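Myo-inositol-1-phosphate synthase-related protein (Thermotoga maritima MSB8, PDB 3CIN) is of unknown function but belongs to the myo-inositol-1-phosphate synthase family and binds nicotinamide-adenine-dinucleotide in a four-chain assembly. Local coordinates at residues T27-L32 with E77-Y82; R49-G54 with G343-D348; I53-I58 with L335-V340; F228-L233 with S274-D279. All blocks are in the same frame, centred on the assembly; numbering follows the deposited sequence.

Interaction 1: T27-L32 with E77-Y82; sequences TFVAGL and EVVKQY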
loop_
_atom_site.group_PDB
_atom_site.type_symbol
_atom_site.label_atom_id
_atom_site.label_comp_id
_atom_site.label_asym_id
_atom_site.label_seq_id
_atom_site.Cartn_x
_atom_site.Cartn_y
_atom_site.Cartn_z
ATOM N N THR A 27 27.475 9.318 -6.567
ATOM C CA THR A 27 26.535 8.850 -7.583
ATOM C C THR A 27 26.522 9.845 -8.756
ATOM O O THR A 27 26.488 9.417 -9.917
ATOM C CB THR A 27 25.167 8.727 -6.995
ATOM O OG1 THR A 27 25.238 7.780 -5.925
ATOM C CG2 THR A 27 24.163 8.233 -8.037
ATOM N N PHE A 28 26.561 11.135 -8.456
ATOM C CA PHE A 28 26.700 12.206 -9.481
ATOM C C PHE A 28 27.905 11.951 -10.330
ATOM O O PHE A 28 27.833 11.958 -11.559
ATOM C CB PHE A 28 26.812 13.562 -8.769
ATOM C CG PHE A 28 27.132 14.719 -9.657
ATOM C CD1 PHE A 28 26.276 15.122 -10.680
ATOM C CD2 PHE A 28 28.283 15.461 -9.429
ATOM C CE1 PHE A 28 26.548 16.244 -11.444
ATOM C CE2 PHE A 28 28.587 16.580 -10.210
ATOM C CZ PHE A 28 27.760 16.945 -11.266
ATOM N N VAL A 29 29.023 11.655 -9.691
ATOM C CA VAL A 29 30.274 11.467 -10.445
ATOM C C VAL A 29 30.231 10.201 -11.278
ATOM O O VAL A 29 30.615 10.179 -12.468
ATOM C CB VAL A 29 31.536 11.545 -9.532
ATOM C CG1 VAL A 29 32.824 11.132 -10.278
ATOM C CG2 VAL A 29 31.675 12.990 -8.919
ATOM N N ALA A 30 29.757 9.136 -10.669
ATOM C CA ALA A 30 29.776 7.827 -11.344
ATOM C C ALA A 30 28.775 7.829 -12.513
ATOM O O ALA A 30 29.049 7.281 -13.604
ATOM C CB ALA A 30 29.431 6.773 -10.352
ATOM N N GLY A 31 27.610 8.411 -12.265
ATOM C CA GLY A 31 26.576 8.530 -13.294
ATOM C C GLY A 31 27.066 9.370 -14.461
ATOM O O GLY A 31 26.872 9.017 -15.641
ATOM N N LEU A 32 27.701 10.490 -14.142
ATOM C CA LEU A 32 28.187 11.389 -15.167
ATOM C C LEU A 32 29.256 10.716 -16.009
ATOM O O LEU A 32 29.337 10.944 -17.211
ATOM C CB LEU A 32 28.742 12.666 -14.539
ATOM C CG LEU A 32 29.472 13.612 -15.497
ATOM C CD1 LEU A 32 28.567 13.961 -16.650
ATOM C CD2 LEU A 32 29.933 14.862 -14.765
ATOM N N GLU A 77 38.864 6.428 -6.057
ATOM C CA GLU A 77 38.991 5.445 -4.957
ATOM C C GLU A 77 37.780 5.549 -4.019
ATOM O O GLU A 77 37.259 4.526 -3.546
ATOM C CB GLU A 77 40.279 5.682 -4.156
ATOM C CG GLU A 77 41.576 5.558 -4.959
ATOM C CD GLU A 77 42.897 5.696 -4.136
ATOM O OE1 GLU A 77 43.440 6.839 -3.879
ATOM O OE2 GLU A 77 43.448 4.608 -3.818
ATOM N N VAL A 78 37.314 6.773 -3.810
ATOM C CA VAL A 78 36.156 7.036 -2.964
ATOM C C VAL A 78 34.878 6.679 -3.702
ATOM O O VAL A 78 34.003 5.984 -3.150
ATOM C CB VAL A 78 36.138 8.489 -2.461
ATOM C CG1 VAL A 78 34.836 8.802 -1.709
ATOM C CG2 VAL A 78 37.398 8.672 -1.550
ATOM N N VAL A 79 34.756 7.128 -4.949
ATOM C CA VAL A 79 33.557 6.771 -5.770
ATOM C C VAL A 79 33.346 5.236 -5.848
ATOM O O VAL A 79 32.200 4.762 -5.663
ATOM C CB VAL A 79 33.590 7.480 -7.173
ATOM C CG1 VAL A 79 32.453 7.002 -8.046
ATOM C CG2 VAL A 79 33.495 9.010 -6.987
ATOM N N LYS A 80 34.420 4.445 -6.040
ATOM C CA LYS A 80 34.298 2.985 -6.104
ATOM C C LYS A 80 33.774 2.372 -4.817
ATOM O O LYS A 80 33.184 1.302 -4.857
ATOM C CB LYS A 80 35.619 2.349 -6.444
ATOM C CG LYS A 80 35.604 0.868 -6.762
ATOM C CD LYS A 80 37.027 0.326 -6.805
ATOM C CE LYS A 80 37.216 -0.828 -7.804
ATOM N NZ LYS A 80 35.993 -1.488 -8.307
ATOM N N GLN A 81 33.959 3.031 -3.682
ATOM C CA GLN A 81 33.380 2.531 -2.452
ATOM C C GLN A 81 31.875 2.557 -2.536
ATOM O O GLN A 81 31.240 1.763 -1.884
ATOM C CB GLN A 81 33.834 3.349 -1.238
ATOM C CG GLN A 81 35.327 3.229 -0.934
ATOM C CD GLN A 81 35.833 4.324 0.015
ATOM O OE1 GLN A 81 35.073 4.876 0.820
ATOM N NE2 GLN A 81 37.133 4.648 -0.091
ATOM N N TYR A 82 31.294 3.493 -3.297
ATOM C CA TYR A 82 29.831 3.570 -3.433
ATOM C C TYR A 82 29.295 2.796 -4.649
ATOM O O TYR A 82 28.211 2.177 -4.586
ATOM C CB TYR A 82 29.369 5.044 -3.512
ATOM C CG TYR A 82 29.661 5.791 -2.247
ATOM C CD1 TYR A 82 28.760 5.813 -1.208
ATOM C CD2 TYR A 82 30.844 6.508 -2.093
ATOM C CE1 TYR A 82 29.030 6.473 -0.030
ATOM C CE2 TYR A 82 31.118 7.199 -0.913
ATOM C CZ TYR A 82 30.188 7.175 0.121
ATOM O OH TYR A 82 30.389 7.843 1.328
#

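Interaction 2: R49-G54 with G343-D348; sequences RELPIG and GKIALD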
loop_
_atom_site.group_PDB
_atom_site.type_symbol
_atom_site.label_atom_id
_atom_site.label_comp_id
_atom_site.label_asym_id
_atom_site.label_seq_id
_atom_site.Cartn_x
_atom_site.Cartn_y
_atom_site.Cartn_z
ATOM N N ARG A 49 19.502 15.914 -22.896
ATOM C CA ARG A 49 20.415 16.517 -23.862
ATOM C C ARG A 49 19.860 17.774 -24.525
ATOM O O ARG A 49 20.348 18.183 -25.594
ATOM C CB ARG A 49 20.810 15.498 -24.906
ATOM C CG ARG A 49 21.568 14.323 -24.358
ATOM C CD ARG A 49 22.099 13.501 -25.516
ATOM N NE ARG A 49 22.158 12.110 -25.101
ATOM C CZ ARG A 49 23.230 11.519 -24.594
ATOM N NH1 ARG A 49 24.406 12.158 -24.520
ATOM N NH2 ARG A 49 23.136 10.238 -24.229
ATOM N N GLU A 50 18.865 18.398 -23.900
ATOM C CA GLU A 50 18.237 19.611 -24.463
ATOM C C GLU A 50 19.054 20.881 -24.239
ATOM O O GLU A 50 18.814 21.889 -24.886
ATOM C CB GLU A 50 16.853 19.823 -23.884
ATOM C CG GLU A 50 15.881 18.729 -24.212
ATOM C CD GLU A 50 14.477 19.083 -23.791
ATOM O OE1 GLU A 50 13.831 19.809 -24.580
ATOM O OE2 GLU A 50 14.052 18.644 -22.687
ATOM N N LEU A 51 20.001 20.844 -23.308
ATOM C CA LEU A 51 20.797 22.049 -23.014
ATOM C C LEU A 51 22.001 22.100 -23.937
ATOM O O LEU A 51 22.423 21.075 -24.471
ATOM C CB LEU A 51 21.205 22.081 -21.544
ATOM C CG LEU A 51 20.041 22.207 -20.568
ATOM C CD1 LEU A 51 20.555 22.108 -19.120
ATOM C CD2 LEU A 51 19.265 23.527 -20.867
ATOM N N PRO A 52 22.559 23.298 -24.140
ATOM C CA PRO A 52 23.754 23.461 -25.004
ATOM C C PRO A 52 25.030 22.819 -24.478
ATOM O O PRO A 52 25.981 22.651 -25.237
ATOM C CB PRO A 52 23.974 24.982 -25.037
ATOM C CG PRO A 52 22.756 25.601 -24.390
ATOM C CD PRO A 52 22.073 24.574 -23.580
ATOM N N ILE A 53 25.085 22.540 -23.176
ATOM C CA ILE A 53 26.207 21.929 -22.526
ATOM C C ILE A 53 25.912 20.432 -22.483
ATOM O O ILE A 53 24.842 20.007 -21.994
ATOM C CB ILE A 53 26.413 22.491 -21.063
ATOM C CG1 ILE A 53 26.739 24.004 -21.072
ATOM C CG2 ILE A 53 27.507 21.706 -20.352
ATOM C CD1 ILE A 53 26.627 24.679 -19.710
ATOM N N GLY A 54 26.796 19.647 -23.087
ATOM C CA GLY A 54 26.636 18.201 -23.083
ATOM C C GLY A 54 27.336 17.553 -21.905
ATOM O O GLY A 54 28.102 18.206 -21.199
ATOM N N GLY A 343 23.410 26.272 -13.786
ATOM C CA GLY A 343 24.215 27.259 -13.046
ATOM C C GLY A 343 25.138 28.025 -13.976
ATOM O O GLY A 343 25.314 29.226 -13.828
ATOM N N LYS A 344 25.755 27.327 -14.915
ATOM C CA LYS A 344 26.615 27.997 -15.920
ATOM C C LYS A 344 25.811 28.954 -16.821
ATOM O O LYS A 344 26.277 30.036 -17.159
ATOM C CB LYS A 344 27.349 26.941 -16.724
ATOM C CG LYS A 344 28.342 27.454 -17.728
ATOM C CD LYS A 344 29.449 28.239 -17.042
ATOM C CE LYS A 344 30.653 28.482 -17.929
ATOM N NZ LYS A 344 30.294 28.927 -19.295
ATOM N N ILE A 345 24.584 28.580 -17.226
ATOM C CA ILE A 345 23.722 29.500 -17.944
ATOM C C ILE A 345 23.390 30.752 -17.120
ATOM O O ILE A 345 23.465 31.889 -17.611
ATOM C CB ILE A 345 22.392 28.806 -18.413
ATOM C CG1 ILE A 345 22.703 27.755 -19.509
ATOM C CG2 ILE A 345 21.411 29.816 -18.947
ATOM C CD1 ILE A 345 21.567 26.728 -19.742
ATOM N N ALA A 346 23.014 30.563 -15.853
ATOM C CA ALA A 346 22.698 31.707 -15.003
ATOM C C ALA A 346 23.893 32.610 -14.804
ATOM O O ALA A 346 23.781 33.839 -14.822
ATOM C CB ALA A 346 22.130 31.265 -13.674
ATOM N N LEU A 347 25.044 31.992 -14.643
ATOM C CA LEU A 347 26.319 32.745 -14.557
ATOM C C LEU A 347 26.607 33.509 -15.827
ATOM O O LEU A 347 26.946 34.719 -15.770
ATOM C CB LEU A 347 27.455 31.783 -14.189
ATOM C CG LEU A 347 28.868 32.324 -14.314
ATOM C CD1 LEU A 347 29.023 33.484 -13.342
ATOM C CD2 LEU A 347 29.820 31.185 -13.968
ATOM N N ASP A 348 26.514 32.835 -16.977
ATOM C CA ASP A 348 26.688 33.483 -18.288
ATOM C C ASP A 348 25.753 34.687 -18.458
ATOM O O ASP A 348 26.130 35.719 -19.011
ATOM C CB ASP A 348 26.447 32.500 -19.448
ATOM C CG ASP A 348 27.478 31.390 -19.523
ATOM O OD1 ASP A 348 28.570 31.473 -18.900
ATOM O OD2 ASP A 348 27.156 30.409 -20.224
#

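Interaction 3: I53-I58 with L335-V340; sequences IGFEDI and LLVDLV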
loop_
_atom_site.group_PDB
_atom_site.type_symbol
_atom_site.label_atom_id
_atom_site.label_comp_id
_atom_site.label_asym_id
_atom_site.label_seq_id
_atom_site.Cartn_x
_atom_site.Cartn_y
_atom_site.Cartn_z
ATOM N N ILE A 53 25.085 22.540 -23.176
ATOM C CA ILE A 53 26.207 21.929 -22.526
ATOM C C ILE A 53 25.912 20.432 -22.483
ATOM O O ILE A 53 24.842 20.007 -21.994
ATOM C CB ILE A 53 26.413 22.491 -21.063
ATOM C CG1 ILE A 53 26.739 24.004 -21.072
ATOM C CG2 ILE A 53 27.507 21.706 -20.352
ATOM C CD1 ILE A 53 26.627 24.679 -19.710
ATOM N N GLY A 54 26.796 19.647 -23.087
ATOM C CA GLY A 54 26.636 18.201 -23.083
ATOM C C GLY A 54 27.336 17.553 -21.905
ATOM O O GLY A 54 28.102 18.206 -21.199
ATOM N N PHE A 55 27.117 16.259 -21.716
ATOM C CA PHE A 55 27.610 15.599 -20.510
ATOM C C PHE A 55 29.145 15.526 -20.507
ATOM O O PHE A 55 29.754 15.633 -19.444
ATOM C CB PHE A 55 26.978 14.227 -20.318
ATOM C CG PHE A 55 25.478 14.243 -20.365
ATOM C CD1 PHE A 55 24.728 15.086 -19.560
ATOM C CD2 PHE A 55 24.808 13.391 -21.228
ATOM C CE1 PHE A 55 23.349 15.059 -19.630
ATOM C CE2 PHE A 55 23.432 13.361 -21.308
ATOM C CZ PHE A 55 22.693 14.203 -20.514
ATOM N N GLU A 56 29.745 15.391 -21.678
ATOM C CA GLU A 56 31.195 15.383 -21.846
ATOM C C GLU A 56 31.857 16.713 -21.478
ATOM O O GLU A 56 33.065 16.751 -21.225
ATOM C CB GLU A 56 31.569 15.036 -23.298
ATOM C CG GLU A 56 31.127 16.091 -24.359
ATOM C CD GLU A 56 29.676 15.941 -24.932
ATOM O OE1 GLU A 56 28.721 15.380 -24.286
ATOM O OE2 GLU A 56 29.498 16.441 -26.070
ATOM N N ASP A 57 31.070 17.784 -21.487
ATOM C CA ASP A 57 31.500 19.148 -21.184
ATOM C C ASP A 57 31.465 19.523 -19.679
ATOM O O ASP A 57 31.778 20.660 -19.327
ATOM C CB ASP A 57 30.568 20.143 -21.921
ATOM C CG ASP A 57 30.545 19.968 -23.444
ATOM O OD1 ASP A 57 31.637 19.782 -24.022
ATOM O OD2 ASP A 57 29.430 20.068 -24.058
ATOM N N ILE A 58 31.034 18.600 -18.806
ATOM C CA ILE A 58 31.020 18.802 -17.362
ATOM C C ILE A 58 32.312 18.188 -16.806
ATOM O O ILE A 58 32.554 16.983 -16.980
ATOM C CB ILE A 58 29.820 18.143 -16.748
ATOM C CG1 ILE A 58 28.552 18.790 -17.283
ATOM C CG2 ILE A 58 29.878 18.217 -15.225
ATOM C CD1 ILE A 58 27.304 17.996 -16.852
ATOM N N LEU A 335 19.392 15.118 -10.765
ATOM C CA LEU A 335 19.041 16.552 -10.737
ATOM C C LEU A 335 20.284 17.403 -10.847
ATOM O O LEU A 335 20.289 18.443 -11.534
ATOM C CB LEU A 335 18.296 16.908 -9.475
ATOM C CG LEU A 335 16.929 16.264 -9.323
ATOM C CD1 LEU A 335 16.239 16.928 -8.119
ATOM C CD2 LEU A 335 16.057 16.384 -10.613
ATOM N N LEU A 336 21.362 16.941 -10.235
ATOM C CA LEU A 336 22.585 17.747 -10.218
ATOM C C LEU A 336 23.187 17.894 -11.633
ATOM O O LEU A 336 23.862 18.900 -11.929
ATOM C CB LEU A 336 23.604 17.147 -9.229
ATOM C CG LEU A 336 23.361 17.483 -7.755
ATOM C CD1 LEU A 336 24.284 16.659 -6.816
ATOM C CD2 LEU A 336 23.536 18.971 -7.447
ATOM N N VAL A 337 22.986 16.891 -12.488
ATOM C CA VAL A 337 23.500 16.944 -13.856
ATOM C C VAL A 337 22.875 18.164 -14.550
ATOM O O VAL A 337 23.512 18.824 -15.321
ATOM C CB VAL A 337 23.272 15.665 -14.605
ATOM C CG1 VAL A 337 23.727 15.818 -16.078
ATOM C CG2 VAL A 337 24.064 14.495 -13.906
ATOM N N ASP A 338 21.596 18.423 -14.299
ATOM C CA ASP A 338 20.950 19.641 -14.845
ATOM C C ASP A 338 21.416 20.922 -14.125
ATOM O O ASP A 338 21.718 21.929 -14.774
ATOM C CB ASP A 338 19.426 19.588 -14.719
ATOM C CG ASP A 338 18.738 18.821 -15.810
ATOM O OD1 ASP A 338 19.367 18.355 -16.808
ATOM O OD2 ASP A 338 17.476 18.708 -15.735
ATOM N N LEU A 339 21.423 20.882 -12.796
ATOM C CA LEU A 339 21.679 22.073 -11.968
ATOM C C LEU A 339 23.050 22.674 -12.230
ATOM O O LEU A 339 23.186 23.887 -12.276
ATOM C CB LEU A 339 21.536 21.765 -10.493
ATOM C CG LEU A 339 20.111 21.603 -10.038
ATOM C CD1 LEU A 339 20.053 20.850 -8.683
ATOM C CD2 LEU A 339 19.390 22.942 -9.959
ATOM N N VAL A 340 24.079 21.857 -12.427
ATOM C CA VAL A 340 25.363 22.417 -12.780
ATOM C C VAL A 340 25.358 23.125 -14.137
ATOM O O VAL A 340 26.029 24.143 -14.315
ATOM C CB VAL A 340 26.525 21.374 -12.716
ATOM C CG1 VAL A 340 26.677 20.796 -11.292
ATOM C CG2 VAL A 340 26.417 20.297 -13.800
#

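Interaction 4: F228-L233 with S274-D279; sequences FTADVL and SSIVKD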
loop_
_atom_site.group_PDB
_atom_site.type_symbol
_atom_site.label_atom_id
_atom_site.label_comp_id
_atom_site.label_asym_id
_atom_site.label_seq_id
_atom_site.Cartn_x
_atom_site.Cartn_y
_atom_site.Cartn_z
ATOM N N PHE A 228 6.231 13.706 -3.934
ATOM C CA PHE A 228 5.076 12.874 -4.239
ATOM C C PHE A 228 3.863 13.362 -3.456
ATOM O O PHE A 228 2.772 13.523 -4.039
ATOM C CB PHE A 228 5.344 11.398 -3.916
ATOM C CG PHE A 228 6.204 10.729 -4.939
ATOM C CD1 PHE A 228 5.688 10.459 -6.201
ATOM C CD2 PHE A 228 7.521 10.406 -4.652
ATOM C CE1 PHE A 228 6.490 9.846 -7.173
ATOM C CE2 PHE A 228 8.343 9.799 -5.615
ATOM C CZ PHE A 228 7.820 9.522 -6.878
ATOM N N THR A 229 4.031 13.653 -2.166
ATOM C CA THR A 229 2.909 14.232 -1.367
ATOM C C THR A 229 2.392 15.530 -2.001
ATOM O O THR A 229 1.181 15.719 -2.177
ATOM C CB THR A 229 3.387 14.508 0.033
ATOM O OG1 THR A 229 3.846 13.271 0.588
ATOM C CG2 THR A 229 2.344 15.188 0.907
ATOM N N ALA A 230 3.325 16.364 -2.447
ATOM C CA ALA A 230 2.992 17.635 -3.020
ATOM C C ALA A 230 2.196 17.466 -4.325
ATOM O O ALA A 230 1.240 18.176 -4.564
ATOM C CB ALA A 230 4.243 18.505 -3.237
ATOM N N ASP A 231 2.593 16.511 -5.147
ATOM C CA ASP A 231 1.877 16.187 -6.370
ATOM C C ASP A 231 0.430 15.766 -6.086
ATOM O O ASP A 231 -0.521 16.238 -6.740
ATOM C CB ASP A 231 2.558 15.038 -7.056
ATOM C CG ASP A 231 4.018 15.285 -7.373
ATOM O OD1 ASP A 231 4.450 16.456 -7.557
ATOM O OD2 ASP A 231 4.742 14.259 -7.494
ATOM N N VAL A 232 0.232 14.872 -5.121
ATOM C CA VAL A 232 -1.123 14.500 -4.757
ATOM C C VAL A 232 -1.893 15.706 -4.252
ATOM O O VAL A 232 -3.033 15.924 -4.659
ATOM C CB VAL A 232 -1.164 13.364 -3.728
ATOM C CG1 VAL A 232 -2.616 12.930 -3.343
ATOM C CG2 VAL A 232 -0.400 12.102 -4.254
ATOM N N LEU A 233 -1.285 16.498 -3.379
ATOM C CA LEU A 233 -1.999 17.674 -2.870
ATOM C C LEU A 233 -2.435 18.621 -4.016
ATOM O O LEU A 233 -3.526 19.211 -3.960
ATOM C CB LEU A 233 -1.149 18.419 -1.852
ATOM C CG LEU A 233 -0.914 17.583 -0.561
ATOM C CD1 LEU A 233 -0.016 18.406 0.387
ATOM C CD2 LEU A 233 -2.214 17.117 0.139
ATOM N N SER A 274 8.337 21.474 7.014
ATOM C CA SER A 274 7.922 21.713 5.603
ATOM C C SER A 274 6.783 22.698 5.610
ATOM O O SER A 274 6.055 22.769 6.587
ATOM C CB SER A 274 7.419 20.385 4.998
ATOM O OG SER A 274 6.360 19.857 5.809
ATOM N N SER A 275 6.706 23.528 4.575
ATOM C CA SER A 275 5.529 24.364 4.368
ATOM C C SER A 275 4.786 23.876 3.134
ATOM O O SER A 275 3.869 24.545 2.678
ATOM C CB SER A 275 5.952 25.817 4.175
ATOM O OG SER A 275 6.889 25.847 3.119
ATOM N N ILE A 276 5.168 22.719 2.591
ATOM C CA ILE A 276 4.558 22.229 1.371
ATOM C C ILE A 276 3.039 22.189 1.395
ATOM O O ILE A 276 2.389 22.578 0.448
ATOM C CB ILE A 276 5.106 20.815 0.958
ATOM C CG1 ILE A 276 4.701 20.576 -0.475
ATOM C CG2 ILE A 276 4.635 19.681 1.883
ATOM C CD1 ILE A 276 5.380 21.555 -1.404
ATOM N N VAL A 277 2.452 21.738 2.487
ATOM C CA VAL A 277 0.996 21.591 2.547
ATOM C C VAL A 277 0.259 22.912 2.428
ATOM O O VAL A 277 -0.664 23.052 1.626
ATOM C CB VAL A 277 0.599 20.855 3.808
ATOM C CG1 VAL A 277 -0.910 20.799 4.000
ATOM C CG2 VAL A 277 1.285 19.465 3.852
ATOM N N LYS A 278 0.655 23.913 3.208
ATOM C CA LYS A 278 -0.008 25.183 3.105
ATOM C C LYS A 278 0.354 25.866 1.770
ATOM O O LYS A 278 -0.486 26.580 1.207
ATOM C CB LYS A 278 0.364 26.131 4.242
ATOM C CG LYS A 278 -0.491 27.367 4.224
ATOM C CD LYS A 278 -0.305 28.136 5.495
ATOM C CE LYS A 278 -1.316 29.250 5.632
ATOM N NZ LYS A 278 -0.892 30.117 6.777
ATOM N N ASP A 279 1.579 25.654 1.292
ATOM C CA ASP A 279 2.039 26.280 0.049
ATOM C C ASP A 279 1.092 25.866 -1.088
ATOM O O ASP A 279 0.665 26.684 -1.895
ATOM C CB ASP A 279 3.448 25.830 -0.330
ATOM C CG ASP A 279 4.559 26.507 0.493
ATOM O OD1 ASP A 279 4.236 27.362 1.371
ATOM O OD2 ASP A 279 5.754 26.187 0.225
#

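Interaction 1: T27-L32 with E77-Y82
Val79 presents its forked end to Val29 and Ala30, dividing its two methyls between these neighbours in sequence. Its CG1 lies anti to the backbone N (chi1 174°) and reaches the methyl of Ala30, with CG1 of Val79 3.8 Å from CB of Ala30. The other branch, CG2 of Val79, is turned to Val29, where it lies 4.0 Å from CG1 and 4.1 Å from CB. These two valine side chains meet at a slant. Alanine suits the neighbouring position because its single methyl gives a short, smooth surface and lets the helices come close: CA of Ala30 and CA of Val79 are 6.8 Å apart.

Helix 23-36 is the first helix of a Rossmann-type nucleotide-binding fold. It follows strand 14-19 and a turn consistent with the GxGxxA pattern, and the side chain of Val79 is about 10 Å from the bound nicotinamide-adenine-dinucleotide. Val29 also packs on Ile18 of that strand, while Ala30 touches Val86 in the loop beyond helix 75-82. Two residues before Val29, the hydroxyl OG1 of Thr27 is hydrogen-bonded to Tyr23 O and to Trp83 NE1, and the Thr27 side chain touches Phe313 of a second subunit.

No hydrogen bond joins the two segments. Between them the attachment therefore rests on shape and on the burial of a few branched or small aliphatic groups, near what is probably the glycine-rich turn of the fold; the directional bond between the two regions lies just beyond residues 77-82, at Trp83.

Interaction 2: R49-G54 with G343-D348
Ile53 and Lys344 are brought together by an extended chain on one side and a bent one on the other. Ile53 has CG1 anti to its carbonyl carbon and an outstretched end (chi2 166°), which carries CD1 to the helix. Lys344 leaves its backbone with CG anti to N but folds at the next bond (chi2 61°), offering the side of its aliphatic stem. CD1 of Ile53 thus touches Lys344 at two carbons, 3.8 Å from CB and 3.8 Å from CG, with the two side chains at about a right angle. Lysine suits this edge position: its methylenes cover the isoleucine while its ammonium group stays with polar company, NZ of Lys344 lying 3.1 Å from OD1 of Asp348 in a salt bridge that uses the syn lone pair of the carboxylate.

Residues 49-54 belong to the long connection between helix 23-36 and strand 58-65, the first helix and second strand of the Rossmann-type portion, and here that connection folds against the C-terminal part of helix 328-348. The aliphatic strip continues at Ile345, whose CD1 is 4.1 Å from CD2 of Leu51, the side chains meeting at a slant. The same CD1 of Ile345 is 4.4 Å from CD of Pro52, a looser touch at the solvent side, where Pro52 is exposed and its ring adds a little apolar surface. Ile345 also packs on Trp386 of helix 376-386, so its side chain is shared between the loop and the C-terminal helix. Glu50 reaches that same helix through a salt bridge to Arg384.

Interaction 3: I53-I58 with L335-V340
Phe55 and Ile58 supply the apolar part of this contact, facing Val337 and Val340 one turn apart on helix 328-348. The phenyl ring meets a single methyl: CG1 of Val337 lies 3.7 Å from both CD1 and CE1 of Phe55, approaching the ring obliquely. CD1 of Ile58 touches both valines, 3.9 Å from CG2 of Val340 and 4.3 Å from CG1 of Val337. With CG1 of Val340 anti to the carbonyl carbon (chi1 -60°), CG2 falls between the backbone N and the carbonyl carbon, and it is CG2 that Ile58 meets, the two side chains running at about a right angle. A beta-branched isoleucine fits well at the start of strand 58-65, and its long arm still spans the distance to the helix.

Polar interactions keep the loop in shape. Just before the 3-10 turn of residues 55-57, Gly54 N donates to OD2 of Asp57 at 2.8 Å with an N-H...O angle of 152°, reaching the anti side of the carboxylate and slightly out of its plane. The backbone N of Asp57 in turn bonds to Gly54 O, so each of these residues holds the other. Arg341, next along the helix, hydrogen-bonds to Ile53 O and Val337 O and forms a salt bridge to Asp338.

Phe28 of helix 23-36 covers Val337 as well, and Phe313 of a second subunit also touches it. Between the two segments the contact is thus hydrocarbon alone; the Gly54-Asp57 bonds brace the turn that carries Phe55 and leads to Ile58, and Arg341 adds a polar tie between helix and loop.

Interaction 4: F228-L233 with S274-D279
Ile276 and Val277, in the first turn of helix 276-281, pack on Ala230 and Leu233 of helix 225-238, a helix-on-helix contact in the part of the fold built on the four-stranded mixed sheet, which both helices touch. In sequence order, Ser275 comes just before the helix at the N-cap position, yet its side chain makes no capping bond. Ile276 then delivers the closest touch: its CG1, swung anti to the backbone N (chi1 -165°), comes within 3.5 Å of CB of Ala230, tighter than usual for two carbons, and CD1 of Ile276 follows at 3.7 Å from the same methyl. Alanine suits that place because a small side chain allows the helices to approach until CA of Ala230 and CA of Ile276 are 6.5 Å apart. Ile276 also rests on Ile289 of strand 287-294.

Val277 uses the branch anti to its carbonyl carbon, CG2, which lies 3.8 Å from CD1 of Leu233. That leucine also packs on Val243 and Val246 of strand 242-252, so one side chain bridges helix and sheet. Asp279, one turn on from Ser275, has OD2 hydrogen-bonded to Asn373 N, and the same OD2 of Asp279 accepts a hydrogen bond from OG of Ser275 at 3.1 Å, coming from above the carboxylate plane, about 45° out of it.

In the fold
Interactions 1, 3 and 4 are buried, whereas interaction 2 reaches the surface, and there a lysine stem and a proline join the aliphatic groups. Interactions 2 and 3 share Ile53 and Gly54 and fasten one loop and the start of strand 58-65 along successive turns of helix 328-348; their centres are 8 Å apart. Interaction 3 also touches interaction 1, where Phe28 packs on Leu336 and Val337, so helix 23-36 joins the long helix in one apolar layer of the Rossmann-type portion. Interaction 4 stands apart, its centre about 32 Å from that of interaction 1, and belongs to the mixed-sheet region. Both helix-helix contacts, 1 and 4, bring an alanine against a branched side chain.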